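Local coordinates for protein endonuclease IV (PDB 3AAM) that cleaves phosphodiester bonds at apurinic or apyrimidinic sites in DNA, a step of base excision repair, and also has 3'-5' exonuclease activity, at residues Y72-G77 / V87-D92; E119-A124 / T162-C167; T24-T29 / W258-F263. All blocks are in the same frame, centred on the assembly; numbering follows the deposited sequence.

Contact 1: residues Y72-G77 / V87-D92; sequences YLVNLG and VASLAD
Residues 72-77, in the TIM-barrel loop between strand 66-69 and helix 82-100, fold back on turns 87-92 of the helix they lead into, with Val-74 CA 7.1 Å from Ser-89 CA and Leu-76 CA 6.6 Å from Val-87 CA. No hydrogen bond joins the two segments, and methyl groups carry the contact. Leu-76 has CG anti to its carbonyl carbon (chi1 -57°), which swings the branched end toward the helix. There its side chain crosses that of Leu-90 at about a right angle: CD1 of Leu-76 lies 4.0 Å from CD2 of Leu-90, while CD2 of Leu-76 also meets CG2 of Val-87 at 4.2 Å. Two residues earlier in the loop, Val-74 lays CG2 against the hydroxymethyl group of Ser-89, 3.9 Å from OG, whose polar partner is Lys-36 NZ. Beyond the pair, Leu-90 reaches Val-105 and Val-107 of strand 104-107. Methyls thus make the contact with 87-92, while polar groups of the loop are held around it: Asn-75 N by Ser-86 OG, just before this segment on the same helix, Asn-75 OD1 by Ser-111 N and, in an Asx turn, by Gly-77 N at 3.0 Å, and Val-74 O by His-108 NE2.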
loop_
_atom_site.group_PDB
_atom_site.type_symbol
_atom_site.label_atom_id
_atom_site.label_comp_id
_atom_site.label_asym_id
_atom_site.label_seq_id
_atom_site.Cartn_x
_atom_site.Cartn_y
_atom_site.Cartn_z
ATOM N N TYR A 72 2.172 -5.711 -9.486
ATOM C CA TYR A 72 1.528 -4.818 -10.433
ATOM C C TYR A 72 0.870 -5.674 -11.514
ATOM O O TYR A 72 0.008 -5.205 -12.257
ATOM C CB TYR A 72 2.570 -3.886 -11.061
ATOM C CG TYR A 72 3.656 -4.617 -11.821
ATOM C CD1 TYR A 72 3.470 -5.009 -13.147
ATOM C CD2 TYR A 72 4.866 -4.938 -11.206
ATOM C CE1 TYR A 72 4.462 -5.703 -13.839
ATOM C CE2 TYR A 72 5.861 -5.630 -11.886
ATOM C CZ TYR A 72 5.654 -6.011 -13.203
ATOM O OH TYR A 72 6.640 -6.693 -13.880
ATOM N N LEU A 73 1.288 -6.936 -11.589
ATOM C CA LEU A 73 0.754 -7.870 -12.572
ATOM C C LEU A 73 -0.721 -8.146 -12.342
ATOM O O LEU A 73 -1.459 -8.450 -13.275
ATOM C CB LEU A 73 1.514 -9.200 -12.518
ATOM C CG LEU A 73 2.960 -9.188 -13.006
ATOM C CD1 LEU A 73 3.560 -10.577 -12.833
ATOM C CD2 LEU A 73 3.003 -8.751 -14.465
ATOM N N VAL A 74 -1.146 -8.045 -11.091
ATOM C CA VAL A 74 -2.535 -8.313 -10.756
ATOM C C VAL A 74 -3.491 -7.291 -11.358
ATOM O O VAL A 74 -3.350 -6.089 -11.141
ATOM C CB VAL A 74 -2.732 -8.344 -9.224
ATOM C CG1 VAL A 74 -4.194 -8.599 -8.892
ATOM C CG2 VAL A 74 -1.859 -9.426 -8.616
ATOM N N ASN A 75 -4.452 -7.774 -12.140
ATOM C CA ASN A 75 -5.455 -6.901 -12.737
ATOM C C ASN A 75 -6.832 -7.514 -12.512
ATOM O O ASN A 75 -7.310 -8.322 -13.309
ATOM C CB ASN A 75 -5.215 -6.709 -14.236
ATOM C CG ASN A 75 -6.227 -5.762 -14.862
ATOM O OD1 ASN A 75 -7.088 -5.212 -14.172
ATOM N ND2 ASN A 75 -6.128 -5.566 -16.172
ATOM N N LEU A 76 -7.464 -7.121 -11.414
ATOM C CA LEU A 76 -8.777 -7.636 -11.058
ATOM C C LEU A 76 -9.888 -7.163 -11.991
ATOM O O LEU A 76 -11.027 -7.605 -11.864
ATOM C CB LEU A 76 -9.113 -7.241 -9.619
ATOM C CG LEU A 76 -8.101 -7.696 -8.562
ATOM C CD1 LEU A 76 -8.467 -7.061 -7.226
ATOM C CD2 LEU A 76 -8.078 -9.218 -8.461
ATOM N N GLY A 77 -9.552 -6.281 -12.929
ATOM C CA GLY A 77 -10.552 -5.791 -13.863
ATOM C C GLY A 77 -10.493 -6.482 -15.215
ATOM O O GLY A 77 -11.325 -6.227 -16.087
ATOM N N VAL A 87 -6.560 -13.166 -9.717
ATOM C CA VAL A 87 -7.296 -13.561 -8.520
ATOM C C VAL A 87 -6.485 -14.578 -7.721
ATOM O O VAL A 87 -6.353 -14.461 -6.502
ATOM C CB VAL A 87 -8.674 -14.163 -8.888
ATOM C CG1 VAL A 87 -9.306 -14.825 -7.672
ATOM C CG2 VAL A 87 -9.594 -13.062 -9.417
ATOM N N ALA A 88 -5.937 -15.572 -8.414
ATOM C CA ALA A 88 -5.137 -16.603 -7.762
ATOM C C ALA A 88 -3.874 -16.015 -7.134
ATOM O O ALA A 88 -3.462 -16.428 -6.051
ATOM C CB ALA A 88 -4.766 -17.692 -8.769
ATOM N N SER A 89 -3.252 -15.057 -7.813
ATOM C CA SER A 89 -2.037 -14.447 -7.282
ATOM C C SER A 89 -2.337 -13.648 -6.018
ATOM O O SER A 89 -1.574 -13.698 -5.047
ATOM C CB SER A 89 -1.389 -13.541 -8.332
ATOM O OG SER A 89 -0.218 -12.926 -7.823
ATOM N N LEU A 90 -3.449 -12.915 -6.027
ATOM C CA LEU A 90 -3.826 -12.119 -4.866
ATOM C C LEU A 90 -4.199 -13.033 -3.703
ATOM O O LEU A 90 -3.938 -12.708 -2.547
ATOM C CB LEU A 90 -4.990 -11.177 -5.202
ATOM C CG LEU A 90 -5.446 -10.236 -4.077
ATOM C CD1 LEU A 90 -4.281 -9.380 -3.586
ATOM C CD2 LEU A 90 -6.573 -9.349 -4.582
ATOM N N ALA A 91 -4.804 -14.180 -4.010
ATOM C CA ALA A 91 -5.178 -15.130 -2.968
ATOM C C ALA A 91 -3.898 -15.623 -2.301
ATOM O O ALA A 91 -3.855 -15.817 -1.087
ATOM C CB ALA A 91 -5.943 -16.300 -3.567
ATOM N N ASP A 92 -2.855 -15.819 -3.104
ATOM C CA ASP A 92 -1.570 -16.266 -2.577
ATOM C C ASP A 92 -1.018 -15.211 -1.625
ATOM O O ASP A 92 -0.526 -15.543 -0.549
ATOM C CB ASP A 92 -0.576 -16.516 -3.717
ATOM C CG ASP A 92 0.851 -16.708 -3.221
ATOM O OD1 ASP A 92 1.122 -17.714 -2.530
ATOM O OD2 ASP A 92 1.702 -15.846 -3.526
#

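Contact 2: residues E119-A124 / T162-C167; sequences EGALKA and TPLQVC
In Leu-122, CG stands beside the backbone N (chi1 -71°), which sends CD2 to Thr-162; in the threonine, chi1 of 80° puts OG1 between the backbone N and the carbonyl carbon and leaves CG2 on the leucine side. The two side chains lie nearly perpendicular, and CD2 of Leu-122 sits 4.0 Å from CG2 of Thr-162 and equally close to its CB. Alongside, CD1 of Leu-164 comes up to CB of Ala-121 at 3.9 Å, the short alanine letting the longer leucine approach the helix. Thr-162 divides its work between two branches. Its methyl faces the leucine, while OG1 accepts from Leu-164 N at 3.0 Å in an ST turn and is also hydrogen-bonded to Val-159 O at the end of helix 152-159. Replacing Thr-162 by an alanine would probably leave both Leu-164 N and Val-159 O without this partner and open a gap beside Leu-122 CD2. The contact joins the outer layer of the TIM barrel to its wall: helix 114-128 lies against the entry to strand 165-169, Leu-164 also touches Leu-136 of the adjacent parallel strand 135-139, and Ala-124 on the helix meets Leu-90 of helix 82-100.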
loop_
_atom_site.group_PDB
_atom_site.type_symbol
_atom_site.label_atom_id
_atom_site.label_comp_id
_atom_site.label_asym_id
_atom_site.label_seq_id
_atom_site.Cartn_x
_atom_site.Cartn_y
_atom_site.Cartn_z
ATOM N N GLU A 119 -15.739 -8.122 -7.969
ATOM C CA GLU A 119 -15.888 -9.568 -8.085
ATOM C C GLU A 119 -14.538 -10.246 -7.842
ATOM O O GLU A 119 -14.449 -11.233 -7.108
ATOM C CB GLU A 119 -16.419 -9.947 -9.475
ATOM C CG GLU A 119 -16.410 -11.450 -9.726
ATOM C CD GLU A 119 -16.844 -11.829 -11.125
ATOM O OE1 GLU A 119 -16.628 -11.023 -12.055
ATOM O OE2 GLU A 119 -17.387 -12.947 -11.294
ATOM N N GLY A 120 -13.488 -9.705 -8.454
ATOM C CA GLY A 120 -12.158 -10.268 -8.285
ATOM C C GLY A 120 -11.641 -10.197 -6.857
ATOM O O GLY A 120 -11.107 -11.176 -6.336
ATOM N N ALA A 121 -11.787 -9.037 -6.223
ATOM C CA ALA A 121 -11.329 -8.869 -4.848
ATOM C C ALA A 121 -12.019 -9.865 -3.923
ATOM O O ALA A 121 -11.373 -10.510 -3.098
ATOM C CB ALA A 121 -11.599 -7.445 -4.376
ATOM N N LEU A 122 -13.334 -9.990 -4.062
ATOM C CA LEU A 122 -14.089 -10.915 -3.223
ATOM C C LEU A 122 -13.709 -12.371 -3.467
ATOM O O LEU A 122 -13.642 -13.160 -2.529
ATOM C CB LEU A 122 -15.590 -10.715 -3.442
ATOM C CG LEU A 122 -16.140 -9.408 -2.863
ATOM C CD1 LEU A 122 -17.596 -9.228 -3.259
ATOM C CD2 LEU A 122 -15.990 -9.430 -1.348
ATOM N N LYS A 123 -13.458 -12.729 -4.724
ATOM C CA LYS A 123 -13.082 -14.099 -5.052
ATOM C C LYS A 123 -11.734 -14.458 -4.430
ATOM O O LYS A 123 -11.545 -15.572 -3.948
ATOM C CB LYS A 123 -13.025 -14.286 -6.574
ATOM C CG LYS A 123 -12.779 -15.728 -7.017
ATOM C CD LYS A 123 -13.875 -16.656 -6.519
ATOM C CE LYS A 123 -13.624 -18.095 -6.948
ATOM N NZ LYS A 123 -14.694 -19.011 -6.462
ATOM N N ALA A 124 -10.799 -13.513 -4.443
ATOM C CA ALA A 124 -9.478 -13.748 -3.867
ATOM C C ALA A 124 -9.598 -14.006 -2.368
ATOM O O ALA A 124 -8.949 -14.905 -1.830
ATOM C CB ALA A 124 -8.569 -12.548 -4.126
ATOM N N THR A 162 -18.435 -5.291 2.129
ATOM C CA THR A 162 -17.304 -6.217 2.072
ATOM C C THR A 162 -16.364 -5.872 3.220
ATOM O O THR A 162 -16.533 -4.845 3.876
ATOM C CB THR A 162 -16.483 -6.060 0.774
ATOM O OG1 THR A 162 -15.595 -4.939 0.909
ATOM C CG2 THR A 162 -17.394 -5.835 -0.421
ATOM N N PRO A 163 -15.369 -6.733 3.486
ATOM C CA PRO A 163 -14.422 -6.461 4.568
ATOM C C PRO A 163 -13.215 -5.695 4.022
ATOM O O PRO A 163 -12.221 -5.513 4.715
ATOM C CB PRO A 163 -14.052 -7.854 5.051
ATOM C CG PRO A 163 -14.028 -8.632 3.769
ATOM C CD PRO A 163 -15.281 -8.144 3.060
ATOM N N LEU A 164 -13.309 -5.260 2.769
ATOM C CA LEU A 164 -12.227 -4.514 2.137
ATOM C C LEU A 164 -12.103 -3.127 2.749
ATOM O O LEU A 164 -13.090 -2.537 3.186
ATOM C CB LEU A 164 -12.487 -4.341 0.639
ATOM C CG LEU A 164 -12.628 -5.576 -0.251
ATOM C CD1 LEU A 164 -13.103 -5.162 -1.641
ATOM C CD2 LEU A 164 -11.294 -6.288 -0.329
ATOM N N GLN A 165 -10.878 -2.620 2.787
ATOM C CA GLN A 165 -10.638 -1.278 3.277
ATOM C C GLN A 165 -9.815 -0.556 2.227
ATOM O O GLN A 165 -9.542 -1.115 1.166
ATOM C CB GLN A 165 -9.953 -1.300 4.644
ATOM C CG GLN A 165 -10.935 -1.677 5.750
ATOM C CD GLN A 165 -10.362 -1.533 7.139
ATOM O OE1 GLN A 165 -9.807 -0.490 7.487
ATOM N NE2 GLN A 165 -10.503 -2.580 7.951
ATOM N N VAL A 166 -9.405 0.672 2.517
ATOM C CA VAL A 166 -8.687 1.465 1.529
ATOM C C VAL A 166 -7.287 1.929 1.892
ATOM O O VAL A 166 -6.977 2.176 3.056
ATOM C CB VAL A 166 -9.537 2.718 1.168
ATOM C CG1 VAL A 166 -8.731 3.695 0.316
ATOM C CG2 VAL A 166 -10.801 2.288 0.445
ATOM N N CYS A 167 -6.441 2.027 0.869
ATOM C CA CYS A 167 -5.093 2.549 1.026
ATOM C C CYS A 167 -5.043 3.808 0.168
ATOM O O CYS A 167 -5.257 3.754 -1.040
ATOM C CB CYS A 167 -4.033 1.565 0.525
ATOM S SG CYS A 167 -2.374 2.314 0.449
#

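Contact 3: residues T24-T29 / W258-F263; sequences TALGLT and WNLRVF
Three leucines make this contact, and Leu-260 is the one that faces both of the others. It projects from helix 253-267 toward the segment 24-29, with CG on the far side of CB from its carbonyl carbon (chi1 -71°) and chi2 extended, so that its two methyls go to different partners. CD2 meets CD2 of Leu-28 at 3.6 Å, a close methyl-to-methyl approach in which the two side chains run crosswise. CD1 turns instead to Leu-26, 3.9 Å from its carbonyl O and 4.4 Å from its CD2. Leu-26 and Leu-28 adopt the same kind of rotamer as Leu-260, and in Leu-28 (chi1 -53°) it carries the branched end closer to the helix than the initial direction of the side chain would suggest.

The two leucines of the first segment stand on either side of Gly-27, where helix 15-26 stops. Gly-27, with positive phi (85°), is the C-prime residue of a Schellman motif: Leu-28 N bonds to Ala-23 O, and Gly-27 N makes a weak bond of 3.2 Å to Thr-24 O. This reversal directs the chain from the helix to Leu-28 and on toward strand 31-34. Around the leucines, Leu-28 and Leu-260 both touch Phe-6 of strand 3-6, and Leu-260 also rests on Tyr-4. The carbonyl of Leu-26 has a polar partner in Arg-264 NH2, one helical turn beyond Leu-260.

Apolar contacts, with one methyl lying near the Leu-26 carbonyl, join the C-terminal end of the first helix and the residues just after it to the last helix, without a hydrogen bond between the two segments. The polar helix end is dealt with separately, by the Schellman bonds and by the arginine just along the partner helix.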
loop_
_atom_site.group_PDB
_atom_site.type_symbol
_atom_site.label_atom_id
_atom_site.label_comp_id
_atom_site.label_asym_id
_atom_site.label_seq_id
_atom_site.Cartn_x
_atom_site.Cartn_y
_atom_site.Cartn_z
ATOM N N THR A 24 14.424 -2.832 11.436
ATOM C CA THR A 24 14.972 -2.503 12.745
ATOM C C THR A 24 16.269 -1.715 12.604
ATOM O O THR A 24 16.499 -0.738 13.317
ATOM C CB THR A 24 15.265 -3.773 13.567
ATOM O OG1 THR A 24 14.050 -4.507 13.756
ATOM C CG2 THR A 24 15.846 -3.403 14.929
ATOM N N ALA A 25 17.111 -2.144 11.669
ATOM C CA ALA A 25 18.397 -1.494 11.442
ATOM C C ALA A 25 18.238 -0.047 10.981
ATOM O O ALA A 25 18.996 0.837 11.397
ATOM C CB ALA A 25 19.203 -2.290 10.420
ATOM N N LEU A 26 17.251 0.196 10.123
ATOM C CA LEU A 26 17.000 1.540 9.615
ATOM C C LEU A 26 16.257 2.409 10.621
ATOM O O LEU A 26 16.270 3.634 10.517
ATOM C CB LEU A 26 16.183 1.474 8.325
ATOM C CG LEU A 26 16.884 0.956 7.072
ATOM C CD1 LEU A 26 15.869 0.802 5.946
ATOM C CD2 LEU A 26 17.991 1.931 6.680
ATOM N N GLY A 27 15.601 1.774 11.587
ATOM C CA GLY A 27 14.848 2.522 12.573
ATOM C C GLY A 27 13.446 2.857 12.088
ATOM O O GLY A 27 12.857 3.847 12.518
ATOM N N LEU A 28 12.913 2.043 11.185
ATOM C CA LEU A 28 11.563 2.270 10.667
ATOM C C LEU A 28 10.540 1.863 11.722
ATOM O O LEU A 28 10.849 1.084 12.623
ATOM C CB LEU A 28 11.310 1.424 9.415
ATOM C CG LEU A 28 12.301 1.503 8.260
ATOM C CD1 LEU A 28 11.792 0.650 7.111
ATOM C CD2 LEU A 28 12.466 2.945 7.813
ATOM N N THR A 29 9.322 2.389 11.617
ATOM C CA THR A 29 8.285 2.011 12.568
ATOM C C THR A 29 7.133 1.292 11.872
ATOM O O THR A 29 6.065 1.081 12.447
ATOM C CB THR A 29 7.774 3.223 13.384
ATOM O OG1 THR A 29 7.416 4.297 12.511
ATOM C CG2 THR A 29 8.867 3.700 14.342
ATOM N N TRP A 258 17.895 10.396 2.907
ATOM C CA TRP A 258 17.109 11.580 2.564
ATOM C C TRP A 258 15.680 11.441 3.083
ATOM O O TRP A 258 15.181 12.294 3.822
ATOM C CB TRP A 258 17.096 11.770 1.037
ATOM C CG TRP A 258 16.194 12.878 0.533
ATOM C CD1 TRP A 258 14.825 12.891 0.536
ATOM C CD2 TRP A 258 16.602 14.122 -0.055
ATOM N NE1 TRP A 258 14.358 14.062 -0.011
ATOM C CE2 TRP A 258 15.427 14.837 -0.380
ATOM C CE3 TRP A 258 17.847 14.704 -0.335
ATOM C CZ2 TRP A 258 15.458 16.105 -0.970
ATOM C CZ3 TRP A 258 17.876 15.965 -0.922
ATOM C CH2 TRP A 258 16.688 16.650 -1.233
ATOM N N ASN A 259 15.022 10.358 2.697
ATOM C CA ASN A 259 13.648 10.140 3.115
ATOM C C ASN A 259 13.471 10.018 4.620
ATOM O O ASN A 259 12.505 10.539 5.168
ATOM C CB ASN A 259 13.093 8.914 2.394
ATOM C CG ASN A 259 12.925 9.154 0.906
ATOM O OD1 ASN A 259 13.304 8.322 0.078
ATOM N ND2 ASN A 259 12.347 10.299 0.556
ATOM N N LEU A 260 14.383 9.328 5.298
ATOM C CA LEU A 260 14.268 9.187 6.744
ATOM C C LEU A 260 14.450 10.532 7.442
ATOM O O LEU A 260 13.774 10.827 8.428
ATOM C CB LEU A 260 15.286 8.170 7.270
ATOM C CG LEU A 260 14.981 6.717 6.890
ATOM C CD1 LEU A 260 16.114 5.813 7.337
ATOM C CD2 LEU A 260 13.665 6.289 7.528
ATOM N N ARG A 261 15.357 11.356 6.930
ATOM C CA ARG A 261 15.577 12.665 7.528
ATOM C C ARG A 261 14.324 13.529 7.386
ATOM O O ARG A 261 13.979 14.279 8.295
ATOM C CB ARG A 261 16.804 13.333 6.893
ATOM C CG ARG A 261 18.124 12.827 7.495
ATOM C CD ARG A 261 19.304 13.061 6.567
ATOM N NE ARG A 261 19.433 14.464 6.188
ATOM C CZ ARG A 261 20.052 15.393 6.911
ATOM N NH1 ARG A 261 20.615 15.081 8.069
ATOM N NH2 ARG A 261 20.103 16.642 6.471
ATOM N N VAL A 262 13.624 13.408 6.262
ATOM C CA VAL A 262 12.403 14.187 6.076
ATOM C C VAL A 262 11.272 13.642 6.969
ATOM O O VAL A 262 10.586 14.409 7.639
ATOM C CB VAL A 262 11.973 14.193 4.594
ATOM C CG1 VAL A 262 10.671 14.974 4.433
ATOM C CG2 VAL A 262 13.073 14.837 3.748
ATOM N N PHE A 263 11.090 12.323 6.992
ATOM C CA PHE A 263 10.053 11.711 7.826
ATOM C C PHE A 263 10.244 12.119 9.278
ATOM O O PHE A 263 9.305 12.520 9.953
ATOM C CB PHE A 263 10.122 10.177 7.773
ATOM C CG PHE A 263 9.201 9.545 6.767
ATOM C CD1 PHE A 263 7.843 9.844 6.753
ATOM C CD2 PHE A 263 9.690 8.599 5.869
ATOM C CE1 PHE A 263 6.982 9.198 5.855
ATOM C CE2 PHE A 263 8.841 7.949 4.968
ATOM C CZ PHE A 263 7.489 8.247 4.962
#

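The three contacts are small apolar interfaces in the outer parts of a TIM barrel. Contacts 1 and 2 come in series along the chain, and both are nested within the long loop closed by contact 3. Their centres are 11 Å apart and they touch directly, because helices 82-100 and 114-128 pack side by side: Val-87 CG1 lies 3.6 Å from Lys-123 CG. Contact 3 lies on the opposite side of the chain's centre, about 30 Å from contact 1 and 31 Å from contact 2, centre to centre. Its helices 15-26 and 253-267, the chain's first and last, meet beside the parallel pairing of strands 3-6 and 244-247. All three lie away from the manganese ligands His-172, Asp-217 and His-219.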